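Local coordinates for putative lipoprotein (PDB 4FVS), which is of unknown function but, as a putative exported lipoprotein of the LolA/LolB clan, probably binds lipid or another hydrophobic partner, at residues P86-E91 with K137-K142; P106-A111 with R144-T149; E150-P155 with F159-V164; N167-S172 with K176-G181. All blocks are in the same frame, centred on the assembly; numbering follows the deposited sequence. Where two conformers were deposited one is given.

Contact 1 of 4, residues P86-E91 with K137-K142; sequences PGVVSE and KDMAIK
Val88 and Glu91 join helix 86-89 and the residues just after it to strand 132-154 through a small, partly buried contact, one half apolar and the other half a salt bridge. In the apolar half, CG2 of Val88 lies 3.8 Å from CE of Met139, the methyl end of a residue modelled as selenomethionine. The two side chains run past each other in opposite senses. Met139 reaches the helix because its chain bends at the last torsion (chi3 72°), and both residues also lean on Ile127 of the adjacent strand 123-129. Nearer the surface, Lys137 extends fully beyond CG and places NZ 3.2 Å from OE1 of Glu91. The ammonium comes to the anti lone pair of that oxygen, on the side away from OE2, and the two side chains cross nearly at right angles. An alanine in place of Lys137 would probably leave the Glu91 carboxylate without this ionic mate and weaken the link between the segment after the helix and the strand. Pro86 and Val89 meanwhile touch Gln28 and Ser29 of strand 27-41, so a single short helix lies here against curved antiparallel strands, as helices do in LolA/LolB relatives.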
loop_
_atom_site.group_PDB
_atom_site.type_symbol
_atom_site.label_atom_id
_atom_site.label_comp_id
_atom_site.label_asym_id
_atom_site.label_seq_id
_atom_site.Cartn_x
_atom_site.Cartn_y
_atom_site.Cartn_z
ATOM N N PRO A 86 0.242 9.446 -5.007
ATOM C CA PRO A 86 0.024 10.900 -5.134
ATOM C C PRO A 86 -1.431 11.395 -4.979
ATOM O O PRO A 86 -1.618 12.369 -4.281
ATOM C CB PRO A 86 0.528 11.180 -6.546
ATOM C CG PRO A 86 1.615 10.206 -6.742
ATOM C CD PRO A 86 1.219 8.971 -6.021
ATOM N N GLY A 87 -2.426 10.754 -5.593
ATOM C CA GLY A 87 -3.834 11.156 -5.461
ATOM C C GLY A 87 -4.358 11.361 -4.039
ATOM O O GLY A 87 -5.140 12.293 -3.781
ATOM N N VAL A 88 -3.934 10.473 -3.102
ATOM C CA VAL A 88 -4.268 10.506 -1.668
ATOM C C VAL A 88 -3.227 11.419 -0.903
ATOM O O VAL A 88 -3.627 12.358 -0.203
ATOM C CB VAL A 88 -4.316 9.052 -1.067
ATOM C CG1 VAL A 88 -4.408 9.053 0.451
ATOM C CG2 VAL A 88 -5.444 8.228 -1.647
ATOM N N VAL A 89 -1.908 11.111 -1.049
ATOM C CA VAL A 89 -0.760 11.736 -0.343
ATOM C C VAL A 89 -0.678 13.290 -0.586
ATOM O O VAL A 89 -0.259 14.006 0.333
ATOM C CB VAL A 89 0.594 11.034 -0.674
ATOM C CG1 VAL A 89 1.773 11.740 -0.020
ATOM C CG2 VAL A 89 0.567 9.567 -0.240
ATOM N N SER A 90 -1.099 13.798 -1.775
ATOM C CA SER A 90 -1.115 15.239 -2.098
ATOM C C SER A 90 -2.178 15.964 -1.235
ATOM O O SER A 90 -1.940 17.062 -0.702
ATOM C CB SER A 90 -1.378 15.462 -3.590
ATOM O OG SER A 90 -2.611 14.901 -4.020
ATOM N N GLU A 91 -3.330 15.296 -1.059
ATOM C CA GLU A 91 -4.440 15.738 -0.223
ATOM C C GLU A 91 -4.058 15.582 1.282
ATOM O O GLU A 91 -4.917 15.195 2.101
ATOM C CB GLU A 91 -5.690 14.884 -0.586
ATOM C CG GLU A 91 -6.320 15.212 -1.925
ATOM C CD GLU A 91 -7.008 16.560 -1.925
ATOM O OE1 GLU A 91 -8.201 16.604 -1.547
ATOM O OE2 GLU A 91 -6.338 17.577 -2.222
ATOM N N LYS A 137 -13.264 11.812 4.583
ATOM C CA LYS A 137 -13.544 11.127 3.327
ATOM C C LYS A 137 -13.596 9.652 3.564
ATOM O O LYS A 137 -12.757 9.110 4.289
ATOM C CB LYS A 137 -12.471 11.416 2.244
ATOM C CG LYS A 137 -12.582 12.709 1.466
ATOM C CD LYS A 137 -11.455 12.772 0.422
ATOM C CE LYS A 137 -11.375 14.091 -0.315
ATOM N NZ LYS A 137 -10.168 14.156 -1.186
ATOM N N ASP A 138 -14.547 8.988 2.919
ATOM C CA ASP A 138 -14.659 7.534 2.896
ATOM C C ASP A 138 -13.925 7.004 1.701
ATOM O O ASP A 138 -14.064 7.573 0.617
ATOM C CB ASP A 138 -16.128 7.091 2.816
ATOM C CG ASP A 138 -16.883 7.063 4.104
ATOM O OD1 ASP A 138 -16.425 6.365 5.042
ATOM O OD2 ASP A 138 -18.000 7.618 4.136
HETATM N N MSE A 139 -13.173 5.917 1.862
HETATM C CA MSE A 139 -12.520 5.290 0.724
HETATM C C MSE A 139 -12.721 3.811 0.815
HETATM O O MSE A 139 -12.327 3.199 1.812
HETATM C CB MSE A 139 -11.042 5.654 0.635
HETATM C CG MSE A 139 -10.819 7.157 0.707
HETATM SE SE MSE A 139 -9.074 7.670 0.245
HETATM C CE MSE A 139 -9.147 7.339 -1.622
ATOM N N ALA A 140 -13.415 3.247 -0.183
ATOM C CA ALA A 140 -13.718 1.828 -0.238
ATOM C C ALA A 140 -12.833 1.116 -1.256
ATOM O O ALA A 140 -12.856 1.445 -2.437
ATOM C CB ALA A 140 -15.182 1.622 -0.571
ATOM N N ILE A 141 -12.000 0.190 -0.776
ATOM C CA ILE A 141 -11.127 -0.654 -1.593
ATOM C C ILE A 141 -11.818 -2.011 -1.639
ATOM O O ILE A 141 -11.891 -2.703 -0.627
ATOM C CB ILE A 141 -9.659 -0.701 -1.064
ATOM C CG1 ILE A 141 -9.069 0.721 -0.903
ATOM C CG2 ILE A 141 -8.762 -1.571 -1.965
ATOM C CD1 ILE A 141 -8.137 0.836 0.343
ATOM N N LYS A 142 -12.374 -2.360 -2.799
ATOM C CA LYS A 142 -13.180 -3.568 -2.945
ATOM C C LYS A 142 -12.873 -4.283 -4.263
ATOM O O LYS A 142 -12.059 -3.806 -5.043
ATOM C CB LYS A 142 -14.690 -3.180 -2.871
ATOM C CG LYS A 142 -15.087 -2.062 -3.843
ATOM C CD LYS A 142 -16.393 -1.410 -3.484
ATOM C CE LYS A 142 -16.621 -0.190 -4.356
ATOM N NZ LYS A 142 -17.777 0.621 -3.898
#

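Contact 2 of 4, residues P106-A111 with R144-T149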
loop_
_atom_site.group_PDB
_atom_site.type_symbol
_atom_site.label_atom_id
_atom_site.label_comp_id
_atom_site.label_asym_id
_atom_site.label_seq_id
_atom_site.Cartn_x
_atom_site.Cartn_y
_atom_site.Cartn_z
ATOM N N PRO A 106 -2.633 -12.388 -0.496
ATOM C CA PRO A 106 -2.420 -13.805 -0.825
ATOM C C PRO A 106 -1.038 -14.064 -1.439
ATOM O O PRO A 106 -0.458 -13.184 -2.056
ATOM C CB PRO A 106 -3.540 -14.106 -1.834
ATOM C CG PRO A 106 -4.557 -13.033 -1.623
ATOM C CD PRO A 106 -3.729 -11.818 -1.301
ATOM N N ASN A 107 -0.495 -15.260 -1.203
ATOM C CA ASN A 107 0.792 -15.744 -1.686
ATOM C C ASN A 107 0.563 -16.659 -2.892
ATOM O O ASN A 107 0.118 -17.801 -2.729
ATOM C CB ASN A 107 1.535 -16.480 -0.560
ATOM C CG ASN A 107 2.841 -17.147 -0.940
ATOM O OD1 ASN A 107 3.483 -16.827 -1.956
ATOM N ND2 ASN A 107 3.283 -18.058 -0.081
ATOM N N PRO A 108 0.889 -16.192 -4.109
ATOM C CA PRO A 108 0.638 -17.020 -5.301
ATOM C C PRO A 108 1.693 -18.093 -5.538
ATOM O O PRO A 108 1.521 -18.938 -6.436
ATOM C CB PRO A 108 0.658 -16.006 -6.423
ATOM C CG PRO A 108 1.605 -14.968 -5.934
ATOM C CD PRO A 108 1.425 -14.866 -4.467
ATOM N N TYR A 109 2.777 -18.064 -4.747
ATOM C CA TYR A 109 3.892 -19.011 -4.885
ATOM C C TYR A 109 3.701 -20.232 -3.991
ATOM O O TYR A 109 4.362 -21.245 -4.200
ATOM C CB TYR A 109 5.226 -18.330 -4.571
ATOM C CG TYR A 109 5.418 -17.039 -5.336
ATOM C CD1 TYR A 109 5.758 -17.052 -6.685
ATOM C CD2 TYR A 109 5.233 -15.798 -4.721
ATOM C CE1 TYR A 109 5.945 -15.869 -7.395
ATOM C CE2 TYR A 109 5.398 -14.608 -5.429
ATOM C CZ TYR A 109 5.761 -14.652 -6.767
ATOM O OH TYR A 109 5.970 -13.520 -7.513
ATOM N N ALA A 110 2.766 -20.143 -3.035
ATOM C CA ALA A 110 2.412 -21.187 -2.075
ATOM C C ALA A 110 1.951 -22.447 -2.749
ATOM O O ALA A 110 1.426 -22.420 -3.872
ATOM C CB ALA A 110 1.308 -20.691 -1.155
ATOM N N ALA A 111 2.115 -23.558 -2.033
ATOM C CA ALA A 111 1.686 -24.863 -2.510
ATOM C C ALA A 111 0.206 -24.831 -2.857
ATOM O O ALA A 111 -0.596 -24.242 -2.123
ATOM C CB ALA A 111 1.969 -25.923 -1.463
ATOM N N ARG A 144 -11.162 -6.900 -5.026
ATOM C CA ARG A 144 -9.744 -7.207 -5.185
ATOM C C ARG A 144 -9.597 -8.513 -5.919
ATOM O O ARG A 144 -10.284 -9.467 -5.568
ATOM C CB ARG A 144 -9.025 -7.261 -3.821
ATOM C CG ARG A 144 -9.084 -5.966 -3.015
ATOM C CD ARG A 144 -8.494 -6.128 -1.626
ATOM N NE ARG A 144 -7.042 -6.364 -1.597
ATOM C CZ ARG A 144 -6.431 -7.141 -0.709
ATOM N NH1 ARG A 144 -7.133 -7.784 0.211
ATOM N NH2 ARG A 144 -5.119 -7.302 -0.749
ATOM N N GLU A 145 -8.754 -8.566 -6.951
ATOM C CA GLU A 145 -8.557 -9.809 -7.699
ATOM C C GLU A 145 -7.090 -10.012 -8.072
ATOM O O GLU A 145 -6.377 -9.059 -8.289
ATOM C CB GLU A 145 -9.439 -9.895 -8.961
ATOM C CG GLU A 145 -9.216 -8.814 -10.001
ATOM C CD GLU A 145 -9.926 -9.056 -11.317
ATOM O OE1 GLU A 145 -9.687 -10.113 -11.947
ATOM O OE2 GLU A 145 -10.666 -8.144 -11.751
ATOM N N PHE A 146 -6.655 -11.263 -8.130
ATOM C CA PHE A 146 -5.325 -11.672 -8.537
ATOM C C PHE A 146 -5.271 -11.712 -10.060
ATOM O O PHE A 146 -6.108 -12.379 -10.691
ATOM C CB PHE A 146 -4.990 -13.054 -7.930
ATOM C CG PHE A 146 -3.678 -13.628 -8.398
ATOM C CD1 PHE A 146 -2.469 -13.118 -7.925
ATOM C CD2 PHE A 146 -3.644 -14.617 -9.375
ATOM C CE1 PHE A 146 -1.252 -13.627 -8.376
ATOM C CE2 PHE A 146 -2.426 -15.118 -9.841
ATOM C CZ PHE A 146 -1.239 -14.632 -9.324
ATOM N N ILE A 147 -4.266 -11.026 -10.647
ATOM C CA ILE A 147 -4.110 -10.959 -12.098
ATOM C C ILE A 147 -3.135 -12.054 -12.572
ATOM O O ILE A 147 -3.542 -12.983 -13.277
ATOM C CB ILE A 147 -3.662 -9.533 -12.536
ATOM C CG1 ILE A 147 -4.613 -8.436 -11.994
ATOM C CG2 ILE A 147 -3.495 -9.440 -14.054
ATOM C CD1 ILE A 147 -6.189 -8.683 -12.287
ATOM N N LYS A 148 -1.870 -11.954 -12.154
ATOM C CA LYS A 148 -0.782 -12.844 -12.525
ATOM C C LYS A 148 0.424 -12.552 -11.643
ATOM O O LYS A 148 0.407 -11.581 -10.874
ATOM C CB LYS A 148 -0.426 -12.611 -14.027
ATOM C CG LYS A 148 0.242 -11.228 -14.323
ATOM C CD LYS A 148 0.209 -10.769 -15.783
ATOM C CE LYS A 148 0.511 -9.290 -15.911
ATOM N NZ LYS A 148 0.697 -8.861 -17.326
ATOM N N THR A 149 1.506 -13.330 -11.830
ATOM C CA THR A 149 2.813 -13.117 -11.216
ATOM C C THR A 149 3.762 -12.710 -12.287
ATOM O O THR A 149 3.811 -13.382 -13.331
ATOM C CB THR A 149 3.335 -14.352 -10.469
ATOM O OG1 THR A 149 3.443 -15.483 -11.347
ATOM C CG2 THR A 149 2.540 -14.650 -9.231
#
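Pro108 packs against both Phe146 and Thr149, two residues three positions apart in the same strand, which in a regular strand would point to opposite faces. A classic beta bulge resolves this: Ile147 and Lys148 together face the single residue Lys163 on strand 157-171, and the extra residue brings Phe146 and Thr149 round to the same side. CB of Pro108 lies 3.6 Å from CE1 of Phe146, and the two side chains cross at about a right angle. The neighbouring CG approaches the methyl CG2 of Thr149 at 3.4 Å. That methyl also lies in plane at the edge of the Phe146 ring, while the backbone N of Lys148 sits 3.9 Å above the ring plane, over its centre. Phe146 turns toward the loop with its CG opposite the backbone N (chi1 175°), and Phe113 meets its ring edge-to-face.

The loop itself is shaped by an Asx turn, the side-chain oxygen OD1 of Asn107 accepting from the backbone N of Tyr109 at 3.1 Å, with the donor well above the amide plane. This segment, following strand 102-104, thereby lies against the long strand 132-154 of what is probably a LolA/LolB-like fold. Tyr109 follows the turn; CG of Pro108 rests 3.8 Å above its ring plane, displaced toward the rim, and OH is 4.0 Å from the Thr149 methyl. Replacing Tyr109 with an alanine is likely to uncover the Thr149 methyl and one side of the Pro108 ring, opening a gap beside the turn. Pro108 also touches Ala162 of strand 157-171.

Contact 3 of 4, residues E150-P155 with F159-V164; sequences ESITTP and FDCAKV
Glu150, Ser151 and Ile152 pair with Cys161, Asp160 and Phe159 close to the turn of the beta hairpin made by strands 132-154 and 157-171. The strands are antiparallel but strongly twisted, their short axes making an angle of 121°.

Backbone bonds define the ladder. Glu150 and Cys161 form one hydrogen-bonded pair, Ile152 and Phe159 the next; in the latter, Phe159 N reaches Ile152 O at 2.8 Å and the return bond from Ile152 N to Phe159 O is nearly straight at 170°. Between them, Ser151 and Asp160 are a non-hydrogen-bonded pair, where CA of Ser151 contributes a CH···O contact of 3.4 Å to Phe159 O.

Charged groups meet more loosely. OE2 of Glu150 stays 4.4 Å from NZ of Lys163, beyond a salt bridge, and takes its hydrogen bond from Trp186 NE1, while the extended Lys163 makes a cation-pi contact with Tyr184. Negative charge on Glu150 may nevertheless be steadied by the nearby ammonium.

Apolar packing lies on the face carrying Ile152, Phe159 and Cys161. CB of Ile152 is 4.1 Å from SG of Cys161, and all three residues press on Val194 of strand 192-200.

OG1 of Thr154 is hydrogen-bonded with Leu211 O and Ala156 N and, set between the backbone N and the carbonyl carbon (chi1 77°), comes to the edge of the Phe159 ring, near the ring plane, 3.8 Å from CE1.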
loop_
_atom_site.group_PDB
_atom_site.type_symbol
_atom_site.label_atom_id
_atom_site.label_comp_id
_atom_site.label_asym_id
_atom_site.label_seq_id
_atom_site.Cartn_x
_atom_site.Cartn_y
_atom_site.Cartn_z
ATOM N N GLU A 150 4.521 -11.628 -12.077
ATOM C CA GLU A 150 5.501 -11.247 -13.099
ATOM C C GLU A 150 6.706 -10.602 -12.470
ATOM O O GLU A 150 6.640 -10.142 -11.343
ATOM C CB GLU A 150 4.910 -10.351 -14.215
ATOM C CG GLU A 150 4.355 -8.994 -13.814
ATOM C CD GLU A 150 4.039 -8.074 -14.979
ATOM O OE1 GLU A 150 4.851 -8.009 -15.930
ATOM O OE2 GLU A 150 2.999 -7.378 -14.915
ATOM N N SER A 151 7.813 -10.617 -13.192
ATOM C CA SER A 151 9.077 -10.026 -12.785
ATOM C C SER A 151 9.079 -8.562 -13.155
ATOM O O SER A 151 8.775 -8.216 -14.304
ATOM C CB SER A 151 10.246 -10.757 -13.436
ATOM O OG SER A 151 11.483 -10.259 -12.956
ATOM N N ILE A 152 9.395 -7.701 -12.167
ATOM C CA ILE A 152 9.420 -6.245 -12.300
ATOM C C ILE A 152 10.806 -5.738 -11.959
ATOM O O ILE A 152 11.386 -6.140 -10.945
ATOM C CB ILE A 152 8.325 -5.606 -11.396
ATOM C CG1 ILE A 152 6.919 -6.007 -11.848
ATOM C CG2 ILE A 152 8.443 -4.080 -11.252
ATOM C CD1 ILE A 152 6.482 -5.675 -13.301
ATOM N N THR A 153 11.328 -4.837 -12.801
ATOM C CA THR A 153 12.629 -4.215 -12.586
ATOM C C THR A 153 12.415 -2.734 -12.283
ATOM O O THR A 153 11.717 -2.036 -13.019
ATOM C CB THR A 153 13.556 -4.450 -13.794
ATOM O OG1 THR A 153 13.730 -5.867 -13.997
ATOM C CG2 THR A 153 14.908 -3.771 -13.639
ATOM N N THR A 154 12.972 -2.281 -11.158
ATOM C CA THR A 154 12.935 -0.883 -10.706
ATOM C C THR A 154 14.385 -0.449 -10.394
ATOM O O THR A 154 15.266 -1.317 -10.377
ATOM C CB THR A 154 12.007 -0.692 -9.479
ATOM O OG1 THR A 154 12.667 -1.170 -8.305
ATOM C CG2 THR A 154 10.616 -1.289 -9.648
ATOM N N PRO A 155 14.664 0.838 -10.050
ATOM C CA PRO A 155 16.047 1.207 -9.674
ATOM C C PRO A 155 16.561 0.454 -8.425
ATOM O O PRO A 155 17.767 0.464 -8.188
ATOM C CB PRO A 155 15.946 2.713 -9.400
ATOM C CG PRO A 155 14.730 3.167 -10.157
ATOM C CD PRO A 155 13.769 2.021 -10.006
ATOM N N PHE A 159 12.435 -7.989 -9.069
ATOM C CA PHE A 159 11.654 -8.732 -8.088
ATOM C C PHE A 159 10.526 -9.547 -8.710
ATOM O O PHE A 159 9.851 -9.052 -9.624
ATOM C CB PHE A 159 11.026 -7.747 -7.071
ATOM C CG PHE A 159 11.953 -6.703 -6.485
ATOM C CD1 PHE A 159 12.171 -5.493 -7.140
ATOM C CD2 PHE A 159 12.615 -6.931 -5.279
ATOM C CE1 PHE A 159 13.057 -4.548 -6.618
ATOM C CE2 PHE A 159 13.493 -5.975 -4.748
ATOM C CZ PHE A 159 13.704 -4.790 -5.422
ATOM N N ASP A 160 10.321 -10.795 -8.205
ATOM C CA ASP A 160 9.203 -11.632 -8.659
ATOM C C ASP A 160 8.019 -11.197 -7.845
ATOM O O ASP A 160 8.063 -11.235 -6.616
ATOM C CB ASP A 160 9.487 -13.148 -8.558
ATOM C CG ASP A 160 8.636 -14.052 -9.461
ATOM O OD1 ASP A 160 8.283 -13.622 -10.592
ATOM O OD2 ASP A 160 8.444 -15.228 -9.104
ATOM N N CYS A 161 7.007 -10.643 -8.512
ATOM C CA CYS A 161 5.844 -10.069 -7.852
ATOM C C CYS A 161 4.571 -10.804 -8.170
ATOM O O CYS A 161 4.495 -11.589 -9.108
ATOM C CB CYS A 161 5.695 -8.607 -8.262
ATOM S SG CYS A 161 7.153 -7.598 -7.969
ATOM N N ALA A 162 3.552 -10.456 -7.406
ATOM C CA ALA A 162 2.166 -10.781 -7.565
ATOM C C ALA A 162 1.476 -9.503 -7.941
ATOM O O ALA A 162 1.746 -8.472 -7.322
ATOM C CB ALA A 162 1.617 -11.351 -6.272
ATOM N N LYS A 163 0.691 -9.529 -9.015
ATOM C CA LYS A 163 -0.046 -8.369 -9.501
ATOM C C LYS A 163 -1.487 -8.596 -9.180
ATOM O O LYS A 163 -2.086 -9.607 -9.573
ATOM C CB LYS A 163 0.190 -8.111 -11.008
ATOM C CG LYS A 163 -0.393 -6.792 -11.525
ATOM C CD LYS A 163 -0.629 -6.843 -13.008
ATOM C CE LYS A 163 -1.110 -5.516 -13.498
ATOM N NZ LYS A 163 -0.917 -5.358 -14.968
ATOM N N VAL A 164 -2.025 -7.660 -8.414
ATOM C CA VAL A 164 -3.387 -7.649 -7.876
ATOM C C VAL A 164 -4.077 -6.337 -8.233
ATOM O O VAL A 164 -3.461 -5.271 -8.146
ATOM C CB VAL A 164 -3.335 -7.874 -6.336
ATOM C CG1 VAL A 164 -4.639 -7.485 -5.664
ATOM C CG2 VAL A 164 -2.982 -9.319 -5.993
#

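Contact 4 of 4, residues N167-S172 with K176-G181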
loop_
_atom_site.group_PDB
_atom_site.type_symbol
_atom_site.label_atom_id
_atom_site.label_comp_id
_atom_site.label_asym_id
_atom_site.label_seq_id
_atom_site.Cartn_x
_atom_site.Cartn_y
_atom_site.Cartn_z
ATOM N N ASN A 167 -10.737 -2.169 -6.901
ATOM C CA ASN A 167 -11.604 -1.047 -7.263
ATOM C C ASN A 167 -11.635 -0.090 -6.089
ATOM O O ASN A 167 -11.547 -0.527 -4.931
ATOM C CB ASN A 167 -13.011 -1.487 -7.650
ATOM C CG ASN A 167 -13.150 -2.170 -8.982
ATOM O OD1 ASN A 167 -12.405 -1.968 -9.925
ATOM N ND2 ASN A 167 -14.195 -2.927 -9.106
ATOM N N ILE A 168 -11.722 1.204 -6.365
ATOM C CA ILE A 168 -11.787 2.224 -5.313
ATOM C C ILE A 168 -12.996 3.129 -5.582
ATOM O O ILE A 168 -13.404 3.333 -6.728
ATOM C CB ILE A 168 -10.450 3.039 -5.139
ATOM C CG1 ILE A 168 -10.499 3.984 -3.915
ATOM C CG2 ILE A 168 -10.013 3.784 -6.406
ATOM C CD1 ILE A 168 -9.234 4.105 -3.215
ATOM N N ALA A 169 -13.586 3.617 -4.497
ATOM C CA ALA A 169 -14.699 4.557 -4.488
ATOM C C ALA A 169 -14.464 5.521 -3.351
ATOM O O ALA A 169 -14.200 5.064 -2.246
ATOM C CB ALA A 169 -16.022 3.824 -4.354
ATOM N N THR A 170 -14.456 6.848 -3.628
ATOM C CA THR A 170 -14.164 7.905 -2.652
ATOM C C THR A 170 -15.372 8.859 -2.527
ATOM O O THR A 170 -15.746 9.538 -3.493
ATOM C CB THR A 170 -12.875 8.649 -3.042
ATOM O OG1 THR A 170 -11.845 7.702 -3.326
ATOM C CG2 THR A 170 -12.398 9.620 -1.974
ATOM N N ARG A 171 -15.963 8.883 -1.305
ATOM C CA ARG A 171 -17.103 9.692 -0.860
ATOM C C ARG A 171 -16.655 10.788 0.084
ATOM O O ARG A 171 -15.731 10.581 0.865
ATOM C CB ARG A 171 -18.148 8.834 -0.153
ATOM C CG ARG A 171 -18.803 7.823 -1.051
ATOM C CD ARG A 171 -19.717 6.914 -0.280
ATOM N NE ARG A 171 -21.026 7.525 -0.100
ATOM C CZ ARG A 171 -21.460 8.042 1.044
ATOM N NH1 ARG A 171 -20.687 8.021 2.129
ATOM N NH2 ARG A 171 -22.671 8.577 1.118
ATOM N N SER A 172 -17.318 11.949 0.021
ATOM C CA SER A 172 -16.981 13.104 0.842
ATOM C C SER A 172 -18.221 13.942 1.136
ATOM O O SER A 172 -19.055 14.108 0.235
ATOM C CB SER A 172 -15.927 13.960 0.156
ATOM O OG SER A 172 -15.580 15.064 0.972
ATOM N N LYS A 176 -20.821 16.012 -4.188
ATOM C CA LYS A 176 -22.174 15.484 -4.419
ATOM C C LYS A 176 -22.126 14.049 -4.977
ATOM O O LYS A 176 -23.014 13.244 -4.676
ATOM C CB LYS A 176 -22.968 16.393 -5.378
ATOM N N GLU A 177 -21.090 13.735 -5.787
ATOM C CA GLU A 177 -20.930 12.428 -6.438
ATOM C C GLU A 177 -19.748 11.605 -5.852
ATOM O O GLU A 177 -18.802 12.150 -5.273
ATOM C CB GLU A 177 -20.750 12.605 -7.981
ATOM C CG GLU A 177 -19.429 13.208 -8.473
ATOM C CD GLU A 177 -19.102 14.647 -8.112
ATOM O OE1 GLU A 177 -20.004 15.512 -8.204
ATOM O OE2 GLU A 177 -17.925 14.916 -7.780
ATOM N N THR A 178 -19.832 10.281 -6.030
ATOM C CA THR A 178 -18.820 9.301 -5.641
ATOM C C THR A 178 -17.774 9.213 -6.763
ATOM O O THR A 178 -18.144 9.005 -7.930
ATOM C CB THR A 178 -19.488 7.937 -5.354
ATOM O OG1 THR A 178 -20.524 8.095 -4.377
ATOM C CG2 THR A 178 -18.500 6.884 -4.882
ATOM N N ILE A 179 -16.473 9.382 -6.412
ATOM C CA ILE A 179 -15.404 9.280 -7.397
ATOM C C ILE A 179 -14.895 7.827 -7.406
ATOM O O ILE A 179 -14.392 7.335 -6.395
ATOM C CB ILE A 179 -14.263 10.310 -7.179
ATOM C CG1 ILE A 179 -14.764 11.779 -7.094
ATOM C CG2 ILE A 179 -13.155 10.151 -8.213
ATOM C CD1 ILE A 179 -15.628 12.371 -8.301
ATOM N N THR A 180 -15.022 7.157 -8.555
ATOM C CA THR A 180 -14.570 5.782 -8.714
ATOM C C THR A 180 -13.338 5.685 -9.617
ATOM O O THR A 180 -13.078 6.546 -10.463
ATOM C CB THR A 180 -15.670 4.881 -9.267
ATOM O OG1 THR A 180 -16.034 5.333 -10.573
ATOM C CG2 THR A 180 -16.862 4.802 -8.352
ATOM N N GLY A 181 -12.616 4.601 -9.421
ATOM C CA GLY A 181 -11.433 4.248 -10.176
ATOM C C GLY A 181 -10.989 2.855 -9.798
ATOM O O GLY A 181 -11.744 2.086 -9.206
#
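Ile168 faces Gly181 across the beta hairpin formed by strands 157-171 and 179-188, near its turn end, and its CG2 methyl packs on that glycine. From CB the chain divides. CG2 sits between the backbone N and the carbonyl carbon and hangs over the partner strand, 3.6 Å from the carbonyl carbon of Gly181; a CB at that glycine would point to the same face and come only to ordinary contact distance of this methyl. CG1 takes the opposite course, trans to the backbone N (chi1 -173°), and runs alongside the next residue on its face, 4.0 Å from OG1 of Thr170. The terminal CD1 leads away from strand 179-188 to the methyl end of Met139, while the side chain as a whole also touches Leu83 and Tyr85.

Beneath these side chains the strands run almost exactly antiparallel, at 168°. Ile168 pairs with Gly181 and Thr170 with Ile179 in hydrogen-bonded positions, Ile168 N pointing straight at Gly181 O (3.0 Å, 179°) from above the carbonyl plane. The non-hydrogen-bonded pair Ala169 and Thr180 lies between them, and its CA atoms supply CH···O contacts to Ile179 O and Ile168 O respectively. Toward the turn, Thr178 presents CG2 to CB of Ala169 at 4.0 Å, while its OG1 lies 3.8 Å from CG of Arg171.

Four main-chain bonds, two at each hydrogen-bonded pair, thus hold the strands together; the side chains add mainly apolar contacts, and no charge is paired across the two segments.

Overall arrangement
Strand 132-154 ties the set together, serving contacts 1, 2 and 3, while strand 157-171 takes part in contacts 3 and 4. Contacts 1 and 4 sit side by side, centres 9 Å apart, and merge through neighbouring strands: Ala140 N probably bonds Ala169 O at 2.9 Å, and the Met139 methyl that meets the helix also packs on Thr170. Contacts 2 and 3 form a second cluster, centres 12 Å apart, where Tyr109 OH comes within 2.9 Å of Cys161 O. Contacts 1 and 3 are about 24 Å apart between centres and on opposite sides of the chain's centre; contacts 3 and 4 are about 28 Å apart. All lie within the DUF3108-like region, and none is tied to a known ligand site.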